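PDB 4XWW: DR2417 from Deinococcus radiodurans, which probably degrades and matures RNA as a dimeric, two-metal-ion 5'-3' exoribonuclease of the metallo-beta-lactamase superfamily. Local coordinates for residues Ile30-Thr35 and Ala450-Val455; Ile60-Pro65 and Leu93-Ala98; Gln253-Leu258 and Leu307-Gly312. All coordinates share one frame; numbering follows the deposited sequence. Where two conformers were deposited one is given.

Contact 1. Residues Ile30-Thr35 and Ala450-Val455; sequences IGKNIT and AGAVYV. With nucleotides of chain C.
The backbones of Lys32 and Ala452 stand well apart, 9.0 Å from Lys32 CA to Ala452 CA, so this is a meeting made by one long side chain rather than a pairing of strands. Lys32 reaches across the gap. Its CG lies between the backbone N and the carbonyl carbon (chi1 58°), the next two bonds run extended, and the last bends (chi4 64°), which brings the ammonium group round beside Gly451. A direct bond is not made: Lys32 NZ is 4.1 Å from Gly451 O. Instead a water bridges them, accepting from Lys32 NZ at 2.6 Å and lying 2.8 Å from Gly451 O, to which it can donate. The charge itself is met by Glu29, whose OE2 forms a salt bridge with the same nitrogen. Next to the ammonium, one carbon back along the chain, Lys32 CE lies 4.2 Å from Ala452 CB.

At the start of 30-35, Ile30 meets the RNA. Ile30 CD1 sits over the uracil ring of U2 of chain C, 3.5 Å from its N3, while Ile30 CG2 approaches the ribose, 3.4 Å from O2' of the same nucleotide. One residue after Lys32, Asn33 ND2 donates to the backbone O of Asp88, a zinc ligand, which ties the loop to the metal site. Strand 62-65 is the third partner. It is hydrogen-bonded alongside 452-456, and its Ile63 touches both Lys32 and Ala452. The loop entering strand 34-39 of the large mixed sheet is thus joined to the small three-stranded sheet.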
loop_
_atom_site.group_PDB
_atom_site.type_symbol
_atom_site.label_atom_id
_atom_site.label_comp_id
_atom_site.label_asym_id
_atom_site.label_seq_id
_atom_site.Cartn_x
_atom_site.Cartn_y
_atom_site.Cartn_z
ATOM N N ILE A 30 -7.131 -1.258 13.977
ATOM C CA ILE A 30 -8.475 -1.251 13.466
ATOM C C ILE A 30 -8.790 -2.674 12.996
ATOM O O ILE A 30 -8.292 -3.125 11.966
ATOM C CB ILE A 30 -8.634 -0.242 12.345
ATOM C CG1 ILE A 30 -8.363 1.163 12.899
ATOM C CG2 ILE A 30 -10.037 -0.353 11.745
ATOM C CD1 ILE A 30 -8.487 2.268 11.900
ATOM N N GLY A 31 -9.601 -3.381 13.782
ATOM C CA GLY A 31 -9.915 -4.772 13.515
ATOM C C GLY A 31 -9.998 -5.642 14.759
ATOM O O GLY A 31 -9.541 -5.255 15.851
ATOM N N LYS A 32 -10.570 -6.832 14.555
ATOM C CA LYS A 32 -10.853 -7.861 15.573
ATOM C C LYS A 32 -11.217 -7.312 16.947
ATOM O O LYS A 32 -10.628 -7.679 17.962
ATOM C CB LYS A 32 -9.682 -8.868 15.698
ATOM C CG LYS A 32 -8.295 -8.320 16.054
ATOM C CD LYS A 32 -7.258 -9.486 16.003
ATOM C CE LYS A 32 -5.802 -9.003 16.089
ATOM N NZ LYS A 32 -5.529 -8.344 17.407
ATOM N N ASN A 33 -12.240 -6.467 16.964
ATOM C CA ASN A 33 -12.732 -5.878 18.193
ATOM C C ASN A 33 -13.310 -6.912 19.142
ATOM O O ASN A 33 -14.128 -7.753 18.742
ATOM C CB ASN A 33 -13.768 -4.815 17.843
ATOM C CG ASN A 33 -13.144 -3.644 17.107
ATOM O OD1 ASN A 33 -12.486 -2.831 17.715
ATOM N ND2 ASN A 33 -13.317 -3.585 15.802
ATOM N N ILE A 34 -12.887 -6.845 20.404
ATOM C CA ILE A 34 -13.450 -7.666 21.459
ATOM C C ILE A 34 -13.009 -7.089 22.805
ATOM O O ILE A 34 -11.812 -6.916 23.077
ATOM C CB ILE A 34 -13.057 -9.164 21.339
ATOM C CG1 ILE A 34 -13.535 -9.929 22.584
ATOM C CG2 ILE A 34 -11.540 -9.338 21.102
ATOM C CD1 ILE A 34 -13.523 -11.451 22.439
ATOM N N THR A 35 -13.998 -6.776 23.637
ATOM C CA THR A 35 -13.753 -6.118 24.911
ATOM C C THR A 35 -14.440 -6.880 26.038
ATOM O O THR A 35 -15.634 -7.219 25.960
ATOM C CB THR A 35 -14.247 -4.665 24.889
ATOM O OG1 THR A 35 -13.689 -3.999 23.752
ATOM C CG2 THR A 35 -13.830 -3.932 26.159
ATOM N N ALA A 450 -2.915 -11.730 25.293
ATOM C CA ALA A 450 -3.683 -11.171 24.194
ATOM C C ALA A 450 -2.865 -11.273 22.928
ATOM O O ALA A 450 -1.651 -11.419 22.992
ATOM C CB ALA A 450 -4.061 -9.726 24.473
ATOM N N GLY A 451 -3.520 -11.198 21.778
ATOM C CA GLY A 451 -2.792 -11.223 20.525
ATOM C C GLY A 451 -3.546 -11.813 19.360
ATOM O O GLY A 451 -4.776 -11.882 19.375
ATOM N N ALA A 452 -2.797 -12.238 18.340
ATOM C CA ALA A 452 -3.399 -12.659 17.087
ATOM C C ALA A 452 -3.310 -14.169 16.883
ATOM O O ALA A 452 -2.331 -14.806 17.269
ATOM C CB ALA A 452 -2.745 -11.916 15.924
ATOM N N VAL A 453 -4.353 -14.737 16.292
ATOM C CA VAL A 453 -4.331 -16.123 15.841
ATOM C C VAL A 453 -4.632 -16.121 14.344
ATOM O O VAL A 453 -5.654 -15.578 13.925
ATOM C CB VAL A 453 -5.359 -16.999 16.568
ATOM C CG1 VAL A 453 -5.296 -18.437 16.044
ATOM C CG2 VAL A 453 -5.129 -16.979 18.083
ATOM N N TYR A 454 -3.733 -16.684 13.535
ATOM C CA TYR A 454 -3.933 -16.663 12.090
ATOM C C TYR A 454 -4.802 -17.808 11.596
ATOM O O TYR A 454 -4.696 -18.936 12.064
ATOM C CB TYR A 454 -2.588 -16.704 11.355
ATOM C CG TYR A 454 -1.642 -15.602 11.768
ATOM C CD1 TYR A 454 -2.110 -14.326 12.041
ATOM C CD2 TYR A 454 -0.284 -15.843 11.901
ATOM C CE1 TYR A 454 -1.252 -13.312 12.424
ATOM C CE2 TYR A 454 0.582 -14.839 12.278
ATOM C CZ TYR A 454 0.093 -13.576 12.541
ATOM O OH TYR A 454 0.962 -12.580 12.921
ATOM N N VAL A 455 -5.664 -17.494 10.638
ATOM C CA VAL A 455 -6.442 -18.497 9.925
ATOM C C VAL A 455 -5.949 -18.570 8.479
ATOM O O VAL A 455 -5.887 -17.561 7.784
ATOM C CB VAL A 455 -7.943 -18.174 9.950
ATOM C CG1 VAL A 455 -8.730 -19.220 9.175
ATOM C CG2 VAL A 455 -8.440 -18.096 11.389
ATOM P P U C 2 -14.789 4.252 5.792
ATOM O OP1 U C 2 -16.121 3.617 5.895
ATOM O OP2 U C 2 -14.468 5.429 6.631
ATOM O "O5'" U C 2 -13.652 3.175 6.082
ATOM C "C5'" U C 2 -13.675 1.874 5.473
ATOM C "C4'" U C 2 -13.159 0.833 6.438
ATOM O "O4'" U C 2 -11.715 0.958 6.580
ATOM C "C3'" U C 2 -13.728 0.898 7.854
ATOM O "O3'" U C 2 -13.963 -0.425 8.312
ATOM C "C2'" U C 2 -12.579 1.495 8.661
ATOM O "O2'" U C 2 -12.615 1.130 10.024
ATOM C "C1'" U C 2 -11.380 0.882 7.947
ATOM N N1 U C 2 -10.115 1.597 8.163
ATOM C C2 U C 2 -8.981 0.840 8.380
ATOM O O2 U C 2 -8.990 -0.378 8.392
ATOM N N3 U C 2 -7.835 1.566 8.584
ATOM C C4 U C 2 -7.706 2.938 8.594
ATOM O O4 U C 2 -6.599 3.441 8.791
ATOM C C5 U C 2 -8.925 3.650 8.367
ATOM C C6 U C 2 -10.061 2.972 8.163
HETATM O O HOH W 1 -6.509 -9.714 19.428
#

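Contact 2. Residues Ile60-Pro65 and Leu93-Ala98; sequences IDLIVP and LPYIFA
Tyr95 reaches out from helix 93-97 and lies across the side chains of strand 62-65, with Leu62 and Val64 both meeting the CD1/CE1 part of its ring obliquely. Leu62 comes from the opposite direction, its methyls reaching the half of the ring that carries the hydroxyl: Leu62 CD1 is 4.1 Å from Tyr95 CE1, and Leu62 CD2 is 4.2 Å from Tyr95 OH. Val64 instead crosses the tyrosine at about a right angle and touches nearer the root of the ring, with Val64 CG1 3.8 Å from Tyr95 CD1. What carries the valine methyl there is its first torsion, which sets CG1 anti to the carbonyl carbon (chi1 -64°). The next residue, Ile96, extends its chain so that its terminal methyl comes up to the proline ring, Ile96 CD1 lying 4.2 Å from Pro65 CD, again roughly perpendicular.

The short segments 62-65 and 93-97 run in similar directions, 37° apart, their axes 8.7 Å from each other at closest approach. Beyond the contact Tyr95 packs edge-to-face with Phe122 of helix 109-122, while the strand opens with a classic beta bulge in which Asp61 and Leu62 both face Val455.

No hydrogen bond or charge pair joins the two segments. The helix, which follows closely on the zinc ligands Asp88 and His89, is therefore held against the strand by apolar surface alone as far as these segments go, and the positioning depends on how methyl groups, proline ring and tyrosine ring fit together.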
loop_
_atom_site.group_PDB
_atom_site.type_symbol
_atom_site.label_atom_id
_atom_site.label_comp_id
_atom_site.label_asym_id
_atom_site.label_seq_id
_atom_site.Cartn_x
_atom_site.Cartn_y
_atom_site.Cartn_z
ATOM N N ILE A 60 -2.115 -15.733 4.524
ATOM C CA ILE A 60 -3.193 -16.025 5.475
ATOM C C ILE A 60 -4.491 -15.319 5.080
ATOM O O ILE A 60 -4.474 -14.308 4.375
ATOM C CB ILE A 60 -2.830 -15.652 6.943
ATOM C CG1 ILE A 60 -2.899 -14.145 7.179
ATOM C CG2 ILE A 60 -1.494 -16.283 7.378
ATOM C CD1 ILE A 60 -2.675 -13.757 8.628
ATOM N N ASP A 61 -5.616 -15.868 5.536
ATOM C CA ASP A 61 -6.930 -15.378 5.127
ATOM C C ASP A 61 -7.515 -14.342 6.082
ATOM O O ASP A 61 -8.021 -13.305 5.648
ATOM C CB ASP A 61 -7.901 -16.549 4.983
ATOM C CG ASP A 61 -7.403 -17.600 4.021
ATOM O OD1 ASP A 61 -6.795 -17.232 2.992
ATOM O OD2 ASP A 61 -7.606 -18.800 4.292
ATOM N N LEU A 62 -7.463 -14.622 7.378
ATOM C CA LEU A 62 -7.973 -13.673 8.361
ATOM C C LEU A 62 -7.311 -13.883 9.716
ATOM O O LEU A 62 -6.572 -14.839 9.911
ATOM C CB LEU A 62 -9.498 -13.800 8.486
ATOM C CG LEU A 62 -10.038 -15.194 8.782
ATOM C CD1 LEU A 62 -10.485 -15.328 10.250
ATOM C CD2 LEU A 62 -11.189 -15.536 7.834
ATOM N N ILE A 63 -7.556 -12.955 10.630
ATOM C CA ILE A 63 -6.941 -12.985 11.947
ATOM C C ILE A 63 -8.042 -12.906 13.018
ATOM O O ILE A 63 -8.941 -12.095 12.923
ATOM C CB ILE A 63 -5.943 -11.815 12.128
ATOM C CG1 ILE A 63 -4.924 -11.794 10.977
ATOM C CG2 ILE A 63 -5.270 -11.908 13.485
ATOM C CD1 ILE A 63 -4.091 -10.523 10.894
ATOM N N VAL A 64 -7.956 -13.746 14.035
ATOM C CA VAL A 64 -8.946 -13.730 15.103
ATOM C C VAL A 64 -8.219 -13.547 16.423
ATOM O O VAL A 64 -7.013 -13.766 16.493
ATOM C CB VAL A 64 -9.795 -15.012 15.098
ATOM C CG1 VAL A 64 -10.592 -15.089 13.815
ATOM C CG2 VAL A 64 -8.931 -16.240 15.281
ATOM N N PRO A 65 -8.939 -13.125 17.478
ATOM C CA PRO A 65 -8.236 -12.806 18.725
ATOM C C PRO A 65 -7.827 -14.031 19.512
ATOM O O PRO A 65 -8.513 -15.057 19.469
ATOM C CB PRO A 65 -9.268 -11.985 19.527
ATOM C CG PRO A 65 -10.392 -11.691 18.598
ATOM C CD PRO A 65 -10.363 -12.757 17.533
ATOM N N LEU A 93 -16.545 -14.726 15.748
ATOM C CA LEU A 93 -17.464 -15.466 16.619
ATOM C C LEU A 93 -17.531 -16.993 16.372
ATOM O O LEU A 93 -17.607 -17.759 17.335
ATOM C CB LEU A 93 -18.865 -14.839 16.529
ATOM C CG LEU A 93 -18.890 -13.405 17.077
ATOM C CD1 LEU A 93 -20.229 -12.720 16.878
ATOM C CD2 LEU A 93 -18.503 -13.380 18.563
ATOM N N PRO A 94 -17.482 -17.451 15.102
ATOM C CA PRO A 94 -17.440 -18.905 14.886
ATOM C C PRO A 94 -16.271 -19.577 15.606
ATOM O O PRO A 94 -16.425 -20.637 16.213
ATOM C CB PRO A 94 -17.264 -19.024 13.366
ATOM C CG PRO A 94 -17.846 -17.788 12.829
ATOM C CD PRO A 94 -17.534 -16.717 13.820
ATOM N N TYR A 95 -15.112 -18.935 15.548
ATOM C CA TYR A 95 -13.909 -19.452 16.192
ATOM C C TYR A 95 -13.972 -19.347 17.714
ATOM O O TYR A 95 -13.596 -20.280 18.423
ATOM C CB TYR A 95 -12.684 -18.714 15.650
ATOM C CG TYR A 95 -12.637 -18.743 14.138
ATOM C CD1 TYR A 95 -13.266 -17.755 13.384
ATOM C CD2 TYR A 95 -12.002 -19.782 13.462
ATOM C CE1 TYR A 95 -13.238 -17.789 11.999
ATOM C CE2 TYR A 95 -11.973 -19.822 12.078
ATOM C CZ TYR A 95 -12.591 -18.822 11.353
ATOM O OH TYR A 95 -12.565 -18.851 9.978
ATOM N N ILE A 96 -14.472 -18.220 18.206
ATOM C CA ILE A 96 -14.595 -17.978 19.642
ATOM C C ILE A 96 -15.722 -18.821 20.275
ATOM O O ILE A 96 -15.489 -19.522 21.273
ATOM C CB ILE A 96 -14.822 -16.458 19.922
ATOM C CG1 ILE A 96 -13.621 -15.629 19.434
ATOM C CG2 ILE A 96 -15.139 -16.224 21.417
ATOM C CD1 ILE A 96 -13.892 -14.148 19.277
ATOM N N PHE A 97 -16.931 -18.773 19.711
ATOM C CA PHE A 97 -18.066 -19.481 20.326
ATOM C C PHE A 97 -17.849 -21.000 20.366
ATOM O O PHE A 97 -18.340 -21.667 21.270
ATOM C CB PHE A 97 -19.389 -19.184 19.598
ATOM C CG PHE A 97 -19.950 -17.802 19.854
ATOM C CD1 PHE A 97 -19.495 -17.021 20.908
ATOM C CD2 PHE A 97 -20.954 -17.296 19.039
ATOM C CE1 PHE A 97 -20.021 -15.752 21.139
ATOM C CE2 PHE A 97 -21.487 -16.023 19.257
ATOM C CZ PHE A 97 -21.022 -15.252 20.316
ATOM N N ALA A 98 -17.113 -21.550 19.399
ATOM C CA ALA A 98 -16.890 -23.000 19.363
ATOM C C ALA A 98 -16.079 -23.488 20.562
ATOM O O ALA A 98 -16.164 -24.660 20.940
ATOM C CB ALA A 98 -16.201 -23.405 18.066
#

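Contact 3. Residues Gln253-Leu258 and Leu307-Gly312; sequences QNILDL and LFVCTG. With nucleotides of chain C.
Ile255 packing on Leu307 and Val309 is an apolar helix-on-sheet contact in the beta-CASP domain, where helix 249-261 lies against strand 306-310 of a five-stranded parallel sheet. A single methyl does most of the work. Ile255 CG2 points into the strand, 4.0 Å from Leu307 CD2 and 4.2 Å from Val309 CG2, so it settles between two residues that sit two apart and project from the same face. The branch is aimed by chi1 (-67°), which turns CG2 anti to the backbone N, and the isoleucine and leucine side chains cross at about a right angle. Phe308, between Leu307 and Val309 in sequence, goes to the other face, where it stacks on Phe241. Ile233 of helix 222-234 touches Leu307 as well as Leu258, widening the same apolar layer.

On the side of the helix turned from the strand, Gln253 NE2 donates to Asp257 OD2 one turn later, at 3.2 Å and nearly straight (171°). The donor lies above the carboxylate plane, 39° out of it, while the acceptor stays close to the amide plane of the glutamine. Gln253 OE1 accepts from the backbone N of Asn287.

Past the end of the strand the chain reaches the RNA. Thr311 OG1 donates to OP1 of U6 of chain C at 2.6 Å and also takes a hydrogen bond from Val320 N, the first residue of helix 320-326, and Thr311 CB is 3.6 Å from O3' of U5 of chain C.

The chemistry changes within a few residues, from the strand to the loop that follows it. Methyl groups seat the strand on the helix with no directional bond between the segments, and then comes a hydroxyl that both accepts from Val320 N and donates to a phosphate oxygen of the RNA.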
loop_
_atom_site.group_PDB
_atom_site.type_symbol
_atom_site.label_atom_id
_atom_site.label_comp_id
_atom_site.label_asym_id
_atom_site.label_seq_id
_atom_site.Cartn_x
_atom_site.Cartn_y
_atom_site.Cartn_z
ATOM N N GLN A 253 -29.485 1.027 -0.811
ATOM C CA GLN A 253 -30.915 1.335 -0.899
ATOM C C GLN A 253 -31.131 2.663 -1.623
ATOM O O GLN A 253 -31.993 2.780 -2.498
ATOM C CB GLN A 253 -31.569 1.403 0.483
ATOM C CG GLN A 253 -33.041 1.826 0.418
ATOM C CD GLN A 253 -33.941 0.751 -0.179
ATOM O OE1 GLN A 253 -33.768 -0.439 0.089
ATOM N NE2 GLN A 253 -34.933 1.171 -0.963
ATOM N N ASN A 254 -30.336 3.662 -1.270
ATOM C CA ASN A 254 -30.466 4.958 -1.936
ATOM C C ASN A 254 -30.170 4.850 -3.434
ATOM O O ASN A 254 -30.803 5.523 -4.243
ATOM C CB ASN A 254 -29.559 5.992 -1.261
ATOM C CG ASN A 254 -30.029 6.352 0.146
ATOM O OD1 ASN A 254 -31.219 6.241 0.472
ATOM N ND2 ASN A 254 -29.102 6.818 0.975
ATOM N N ILE A 255 -29.255 3.961 -3.808
ATOM C CA ILE A 255 -28.982 3.721 -5.223
ATOM C C ILE A 255 -30.179 3.026 -5.897
ATOM O O ILE A 255 -30.531 3.344 -7.033
ATOM C CB ILE A 255 -27.692 2.890 -5.400
ATOM C CG1 ILE A 255 -26.485 3.732 -4.959
ATOM C CG2 ILE A 255 -27.579 2.337 -6.834
ATOM C CD1 ILE A 255 -25.272 2.884 -4.628
ATOM N N LEU A 256 -30.810 2.089 -5.197
ATOM C CA LEU A 256 -32.001 1.435 -5.750
ATOM C C LEU A 256 -33.079 2.467 -6.051
ATOM O O LEU A 256 -33.708 2.444 -7.111
ATOM C CB LEU A 256 -32.552 0.375 -4.796
ATOM C CG LEU A 256 -31.570 -0.726 -4.400
ATOM C CD1 LEU A 256 -32.294 -1.796 -3.547
ATOM C CD2 LEU A 256 -30.897 -1.354 -5.610
ATOM N N ASP A 257 -33.265 3.395 -5.119
ATOM C CA ASP A 257 -34.321 4.378 -5.286
ATOM C C ASP A 257 -33.997 5.378 -6.393
ATOM O O ASP A 257 -34.862 5.700 -7.203
ATOM C CB ASP A 257 -34.596 5.088 -3.963
ATOM C CG ASP A 257 -35.309 4.182 -2.955
ATOM O OD1 ASP A 257 -36.175 3.378 -3.365
ATOM O OD2 ASP A 257 -34.977 4.250 -1.758
ATOM N N LEU A 258 -32.756 5.857 -6.464
ATOM C CA LEU A 258 -32.419 6.778 -7.553
ATOM C C LEU A 258 -32.440 6.073 -8.900
ATOM O O LEU A 258 -32.780 6.685 -9.906
ATOM C CB LEU A 258 -31.059 7.449 -7.332
ATOM C CG LEU A 258 -29.777 6.634 -7.479
ATOM C CD1 LEU A 258 -29.254 6.631 -8.934
ATOM C CD2 LEU A 258 -28.735 7.184 -6.511
ATOM N N LEU A 307 -28.328 -0.673 -14.492
ATOM C CA LEU A 307 -27.371 -0.391 -13.432
ATOM C C LEU A 307 -26.933 -1.688 -12.734
ATOM O O LEU A 307 -27.764 -2.471 -12.274
ATOM C CB LEU A 307 -27.968 0.596 -12.418
ATOM C CG LEU A 307 -26.936 1.244 -11.488
ATOM C CD1 LEU A 307 -27.378 2.642 -11.101
ATOM C CD2 LEU A 307 -26.744 0.417 -10.240
ATOM N N PHE A 308 -25.625 -1.910 -12.677
ATOM C CA PHE A 308 -25.054 -3.054 -11.980
ATOM C C PHE A 308 -24.471 -2.587 -10.652
ATOM O O PHE A 308 -23.630 -1.690 -10.634
ATOM C CB PHE A 308 -23.933 -3.707 -12.807
ATOM C CG PHE A 308 -24.385 -4.362 -14.068
ATOM C CD1 PHE A 308 -24.451 -3.645 -15.257
ATOM C CD2 PHE A 308 -24.686 -5.712 -14.095
ATOM C CE1 PHE A 308 -24.840 -4.268 -16.436
ATOM C CE2 PHE A 308 -25.076 -6.330 -15.258
ATOM C CZ PHE A 308 -25.155 -5.607 -16.433
ATOM N N VAL A 309 -24.898 -3.202 -9.554
ATOM C CA VAL A 309 -24.289 -2.952 -8.247
ATOM C C VAL A 309 -23.418 -4.170 -7.969
ATOM O O VAL A 309 -23.922 -5.279 -7.920
ATOM C CB VAL A 309 -25.342 -2.761 -7.140
ATOM C CG1 VAL A 309 -24.671 -2.481 -5.814
ATOM C CG2 VAL A 309 -26.281 -1.634 -7.499
ATOM N N CYS A 310 -22.098 -3.953 -7.855
ATOM C CA CYS A 310 -21.083 -5.022 -7.941
ATOM C C CYS A 310 -20.152 -5.114 -6.719
ATOM O O CYS A 310 -19.796 -4.104 -6.132
ATOM C CB CYS A 310 -20.186 -4.813 -9.162
ATOM S SG CYS A 310 -20.977 -4.512 -10.766
ATOM N N THR A 311 -19.711 -6.332 -6.392
ATOM C CA THR A 311 -18.658 -6.547 -5.417
ATOM C C THR A 311 -17.307 -6.106 -5.970
ATOM O O THR A 311 -17.127 -6.045 -7.181
ATOM C CB THR A 311 -18.571 -8.017 -5.052
ATOM O OG1 THR A 311 -18.466 -8.795 -6.249
ATOM C CG2 THR A 311 -19.830 -8.464 -4.282
ATOM N N GLY A 312 -16.362 -5.844 -5.076
ATOM C CA GLY A 312 -15.003 -5.575 -5.491
ATOM C C GLY A 312 -14.457 -4.199 -5.196
ATOM O O GLY A 312 -13.455 -3.821 -5.787
ATOM P P U C 6 -17.531 -11.637 -4.428
ATOM O OP1 U C 6 -17.861 -11.290 -5.836
ATOM O OP2 U C 6 -18.595 -11.692 -3.386
ATOM O "O5'" U C 6 -16.824 -13.069 -4.417
ATOM C "C5'" U C 6 -15.620 -13.313 -5.125
ATOM C "C4'" U C 6 -15.038 -14.654 -4.758
ATOM O "O4'" U C 6 -14.683 -14.664 -3.349
ATOM C "C3'" U C 6 -15.983 -15.835 -4.907
ATOM O "O3'" U C 6 -16.074 -16.311 -6.237
ATOM C "C2'" U C 6 -15.416 -16.847 -3.921
ATOM O "O2'" U C 6 -14.264 -17.480 -4.457
ATOM C "C1'" U C 6 -14.971 -15.929 -2.785
ATOM N N1 U C 6 -16.030 -15.771 -1.756
ATOM C C2 U C 6 -16.076 -16.708 -0.740
ATOM O O2 U C 6 -15.287 -17.634 -0.662
ATOM N N3 U C 6 -17.077 -16.521 0.185
ATOM C C4 U C 6 -18.024 -15.516 0.199
ATOM O O4 U C 6 -18.864 -15.483 1.102
ATOM C C5 U C 6 -17.914 -14.587 -0.884
ATOM C C6 U C 6 -16.949 -14.747 -1.796
ATOM P P U C 5 -17.411 -7.107 0.462
ATOM O OP1 U C 5 -16.408 -6.033 0.292
ATOM O OP2 U C 5 -18.796 -6.893 -0.003
ATOM O "O5'" U C 5 -16.858 -8.421 -0.242
ATOM C "C5'" U C 5 -16.660 -8.435 -1.663
ATOM C "C4'" U C 5 -15.533 -9.364 -2.039
ATOM O "O4'" U C 5 -14.737 -9.698 -0.870
ATOM C "C3'" U C 5 -15.952 -10.721 -2.575
ATOM O "O3'" U C 5 -16.380 -10.659 -3.927
ATOM C "C2'" U C 5 -14.676 -11.525 -2.376
ATOM O "O2'" U C 5 -13.687 -11.233 -3.338
ATOM C "C1'" U C 5 -14.230 -11.018 -1.004
ATOM N N1 U C 5 -14.761 -11.842 0.091
ATOM C C2 U C 5 -14.077 -13.001 0.401
ATOM O O2 U C 5 -13.059 -13.341 -0.174
ATOM N N3 U C 5 -14.626 -13.738 1.419
ATOM C C4 U C 5 -15.766 -13.454 2.137
ATOM O O4 U C 5 -16.131 -14.223 3.028
ATOM C C5 U C 5 -16.425 -12.243 1.749
ATOM C C6 U C 5 -15.916 -11.501 0.758
#

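In the fold
Contacts 1 and 2 are close neighbours, their centres about 8 Å apart, and they share the small antiparallel sheet in which strands 62-65 and 452-456 lie side by side. Val455 O and Asp61 N, and Val453 N and Val64 O, are 2.8 Å apart, probable hydrogen bonds that join them. Contact 3 stands apart in the beta-CASP domain, its centre about 32 Å from that of contact 1 and about 31 Å from that of contact 2. Along the chain, contact 1 closes a long loop that encloses the other two, with contact 2 complete before contact 3 begins. The chain returns late to the metallo-beta-lactamase part, and contacts 1 and 3 touch different nucleotides of one RNA strand.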